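Local coordinates for protein histidine utilization repressor (Pseudomonas syringae pv. tomato, PDB 2PKH) that probably represses the histidine utilization operon by binding its hutP region until an inducer is present, and is seen here as its C-terminal UTRA domain, at residues Arg36-Leu41 with Asp65-Asp70. Residues are numbered along the deposited sequence; the frame is centred on the assembly and turned at random.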
ATOM      1  N   ARG B  36      24.766 -12.825 -20.197  1.00 25.60           N
ATOM      2  CA  ARG B  36      25.007 -13.390 -18.881  1.00 26.68           C
ATOM      3  C   ARG B  36      24.272 -12.641 -17.772  1.00 24.69           C
ATOM      4  O   ARG B  36      24.202 -11.409 -17.771  1.00 23.71           O
ATOM      5  CB  ARG B  36      26.469 -13.493 -18.539  1.00 27.51           C
ATOM      6  CG  ARG B  36      27.450 -13.751 -19.728  1.00 34.11           C
ATOM      7  CD  ARG B  36      27.022 -14.850 -20.717  1.00 41.46           C
ATOM      8  NE  ARG B  36      26.693 -16.189 -20.211  1.00 43.79           N
ATOM      9  CZ  ARG B  36      27.291 -16.839 -19.211  1.00 44.25           C
ATOM     10  NH1 ARG B  36      26.910 -18.084 -18.932  1.00 41.00           N
ATOM     11  NH2 ARG B  36      28.274 -16.272 -18.516  1.00 43.81           N
ATOM     12  N   VAL B  37      23.705 -13.417 -16.866  1.00 23.32           N
ATOM     13  CA  VAL B  37      22.956 -12.885 -15.741  1.00 23.22           C
ATOM     14  C   VAL B  37      23.545 -13.574 -14.519  1.00 21.95           C
ATOM     15  O   VAL B  37      24.184 -14.637 -14.642  1.00 22.30           O
ATOM     16  CB  VAL B  37      21.437 -13.206 -15.791  1.00 24.03           C
ATOM     17  CG1 VAL B  37      20.751 -12.507 -16.976  1.00 23.33           C
ATOM     18  CG2 VAL B  37      21.152 -14.702 -15.730  1.00 25.55           C
ATOM     19  N   PHE B  38      23.345 -12.991 -13.351  1.00 20.25           N
ATOM     20  CA  PHE B  38      23.724 -13.691 -12.093  1.00 19.93           C
ATOM     21  C   PHE B  38      22.512 -14.274 -11.429  1.00 18.43           C
ATOM     22  O   PHE B  38      21.431 -13.708 -11.536  1.00 18.91           O
ATOM     23  CB  PHE B  38      24.423 -12.723 -11.129  1.00 20.59           C
ATOM     24  CG  PHE B  38      25.649 -12.085 -11.690  1.00 23.01           C
ATOM     25  CD1 PHE B  38      26.561 -12.839 -12.438  1.00 23.64           C
ATOM     26  CD2 PHE B  38      25.952 -10.763 -11.372  1.00 22.04           C
ATOM     27  CE1 PHE B  38      27.767 -12.294 -12.874  1.00 25.31           C
ATOM     28  CE2 PHE B  38      27.152 -10.204 -11.807  1.00 23.64           C
ATOM     29  CZ  PHE B  38      28.065 -10.962 -12.572  1.00 25.66           C
ATOM     30  N   HIS B  39      22.676 -15.423 -10.790  1.00 18.73           N
ATOM     31  CA  HIS B  39      21.532 -16.214 -10.340  1.00 17.66           C
ATOM     32  C   HIS B  39      21.860 -16.691  -8.906  1.00 19.20           C
ATOM     33  O   HIS B  39      22.870 -17.343  -8.702  1.00 17.46           O
ATOM     34  CB  HIS B  39      21.368 -17.441 -11.270  1.00 18.85           C
ATOM     35  CG  HIS B  39      20.259 -18.357 -10.863  1.00 16.14           C
ATOM     36  ND1 HIS B  39      20.152 -19.656 -11.304  1.00 14.05           N
ATOM     37  CD2 HIS B  39      19.289 -18.196  -9.943  1.00 12.68           C
ATOM     38  CE1 HIS B  39      19.137 -20.239 -10.706  1.00 20.06           C
ATOM     39  NE2 HIS B  39      18.567 -19.362  -9.908  1.00 18.01           N
ATOM     40  N   SER B  40      21.010 -16.358  -7.936  1.00 18.45           N
ATOM     41  CA  SER B  40      21.136 -16.864  -6.641  1.00 17.92           C
ATOM     42  C   SER B  40      19.834 -17.637  -6.263  1.00 18.99           C
ATOM     43  O   SER B  40      18.735 -17.227  -6.624  1.00 20.41           O
ATOM     44  CB  SER B  40      21.448 -15.730  -5.593  1.00 19.68           C
ATOM     45  OG  SER B  40      20.400 -14.721  -5.553  1.00 17.87           O
ATOM     46  N   LEU B  41      19.986 -18.730  -5.534  1.00 17.61           N
ATOM     47  CA  LEU B  41      18.813 -19.428  -4.926  1.00 18.49           C
ATOM     48  C   LEU B  41      19.153 -19.599  -3.458  1.00 17.38           C
ATOM     49  O   LEU B  41      20.153 -20.249  -3.096  1.00 19.55           O
ATOM     50  CB  LEU B  41      18.535 -20.801  -5.603  1.00 19.87           C
ATOM     51  CG  LEU B  41      17.107 -21.294  -5.217  1.00 18.53           C
ATOM     52  CD1 LEU B  41      16.618 -22.237  -6.360  1.00 26.43           C
ATOM     53  CD2 LEU B  41      17.210 -21.918  -3.929  1.00 19.41           C
ATOM     54  N   ASP B  65      29.330  -7.009  -9.048  1.00 25.35           N
ATOM     55  CA  ASP B  65      29.998  -7.734  -7.965  1.00 25.95           C
ATOM     56  C   ASP B  65      29.031  -8.621  -7.149  1.00 26.25           C
ATOM     57  O   ASP B  65      29.380  -9.078  -6.047  1.00 26.77           O
ATOM     58  CB  ASP B  65      30.712  -6.755  -7.019  1.00 26.58           C
ATOM     59  CG  ASP B  65      31.839  -5.974  -7.727  1.00 28.61           C
ATOM     60  OD1 ASP B  65      32.476  -6.535  -8.643  1.00 28.96           O
ATOM     61  OD2 ASP B  65      32.048  -4.799  -7.378  1.00 29.99           O
ATOM     62  N   TYR B  66      27.839  -8.860  -7.704  1.00 25.59           N
ATOM     63  CA  TYR B  66      26.822  -9.672  -7.062  1.00 24.62           C
ATOM     64  C   TYR B  66      27.354 -11.050  -6.628  1.00 23.54           C
ATOM     65  O   TYR B  66      27.137 -11.475  -5.496  1.00 24.44           O
ATOM     66  CB  TYR B  66      25.608  -9.790  -7.991  1.00 24.15           C
ATOM     67  CG  TYR B  66      24.346 -10.393  -7.330  1.00 21.63           C
ATOM     68  CD1 TYR B  66      23.456  -9.615  -6.652  1.00 19.72           C
ATOM     69  CD2 TYR B  66      24.064 -11.737  -7.466  1.00 23.57           C
ATOM     70  CE1 TYR B  66      22.291 -10.181  -6.046  1.00 22.16           C
ATOM     71  CE2 TYR B  66      22.868 -12.331  -6.884  1.00 18.71           C
ATOM     72  CZ  TYR B  66      22.035 -11.564  -6.176  1.00 23.14           C
ATOM     73  OH  TYR B  66      20.855 -12.143  -5.676  1.00 22.21           O
ATOM     74  N   LEU B  67      28.104 -11.718  -7.498  1.00 24.97           N
ATOM     75  CA  LEU B  67      28.551 -13.102  -7.206  1.00 25.10           C
ATOM     76  C   LEU B  67      29.525 -13.159  -6.004  1.00 25.27           C
ATOM     77  O   LEU B  67      29.703 -14.196  -5.363  1.00 24.02           O
ATOM     78  CB  LEU B  67      29.169 -13.726  -8.440  1.00 25.06           C
ATOM     79  CG  LEU B  67      28.177 -14.037  -9.587  1.00 23.84           C
ATOM     80  CD1 LEU B  67      28.994 -14.831 -10.676  1.00 28.88           C
ATOM     81  CD2 LEU B  67      26.992 -14.827  -9.107  1.00 25.67           C
ATOM     82  N   LYS B  68      30.137 -12.028  -5.720  1.00 25.44           N
ATOM     83  CA  LYS B  68      31.170 -11.919  -4.718  1.00 27.14           C
ATOM     84  C   LYS B  68      30.635 -11.740  -3.306  1.00 26.50           C
ATOM     85  O   LYS B  68      31.410 -11.755  -2.355  1.00 25.84           O
ATOM     86  CB  LYS B  68      32.105 -10.720  -5.074  1.00 27.49           C
ATOM     87  CG  LYS B  68      32.830 -10.927  -6.397  1.00 30.13           C
ATOM     88  CD  LYS B  68      33.299  -9.591  -6.944  1.00 38.41           C
ATOM     89  CE  LYS B  68      33.646  -9.735  -8.451  1.00 41.43           C
ATOM     90  NZ  LYS B  68      34.216  -8.450  -8.976  1.00 45.66           N
ATOM     91  N   GLN B  69      29.316 -11.568  -3.165  1.00 26.30           N
ATOM     92  CA  GLN B  69      28.706 -11.253  -1.881  1.00 26.22           C
ATOM     93  C   GLN B  69      28.383 -12.493  -0.966  1.00 28.05           C
ATOM     94  O   GLN B  69      28.197 -13.644  -1.466  1.00 28.36           O
ATOM     95  CB  GLN B  69      27.431 -10.447  -2.122  1.00 26.27           C
ATOM     96  CG  GLN B  69      27.581  -9.241  -3.030  1.00 25.85           C
ATOM     97  CD  GLN B  69      28.667  -8.265  -2.533  1.00 26.65           C
ATOM     98  OE1 GLN B  69      28.727  -7.945  -1.351  1.00 27.30           O
ATOM     99  NE2 GLN B  69      29.533  -7.824  -3.431  1.00 24.77           N
ATOM    100  N   ASP B  70      28.349 -12.244   0.354  1.00 27.80           N
ATOM    101  CA  ASP B  70      28.008 -13.246   1.341  1.00 28.24           C
ATOM    102  C   ASP B  70      26.604 -12.946   1.819  1.00 27.58           C
ATOM    103  O   ASP B  70      26.391 -12.134   2.712  1.00 27.14           O
ATOM    104  CB  ASP B  70      28.991 -13.231   2.509  1.00 28.80           C
ATOM    105  CG  ASP B  70      28.606 -14.216   3.620  1.00 32.57           C
ATOM    106  OD1 ASP B  70      27.482 -14.756   3.595  1.00 30.90           O
ATOM    107  OD2 ASP B  70      29.438 -14.441   4.547  1.00 35.94           O
TER
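Phe38 and Ser40, on one face of strand 36-46, pack against Tyr66 and Leu67 of a short 3-10 turn in a largely buried apolar contact closed by one hydroxyl pair. The turn belongs to the loop between strand 49-59 and helix 76-83, and it packs against strand 36-46 of the antiparallel sheet of the UTRA domain. Within this contact, Leu67 and Tyr66 both touch the Phe38 ring. Leu67 sits over one of its faces as a CH-pi contact, with Leu67 CG 3.8 Å from the Phe38 ring centroid. The offset runs toward the rim, where Leu67 CD1 lies 3.6 Å from Phe38 CE1. Tyr66 meets the same ring through its CB, 3.5 Å from Phe38 CD2, and the Phe38 and Tyr66 side chains run antiparallel alongside one another. The phenol reaches along the strand to Ser40 because chi1 of Tyr66 (-169°) sets CG trans to N. There Ser40 OG, in the plane of the Tyr66 ring and at its edge, forms a short hydrogen bond of 2.6 Å with Tyr66 OH. Within the turn, Asp65 O accepts from Lys68 N and, on the opposite face of the carbonyl plane, from Gln69 NE2 at 2.9 Å, while Lys68 NZ makes a salt bridge to Asp65 OD1. Tyr66 also packs on Arg56 and Val58 of strand 49-59 and on Pro76 and Leu80 of helix 76-83, while Leu67 reaches Leu16 of strand 9-20. The chemistry is thus divided: dispersion between Phe38, Leu67 and the base of Tyr66 lays the turn on the sheet, and the hydroxyl pair gives two buried polar atoms a mutual partner while fixing where the phenol ends along the strand.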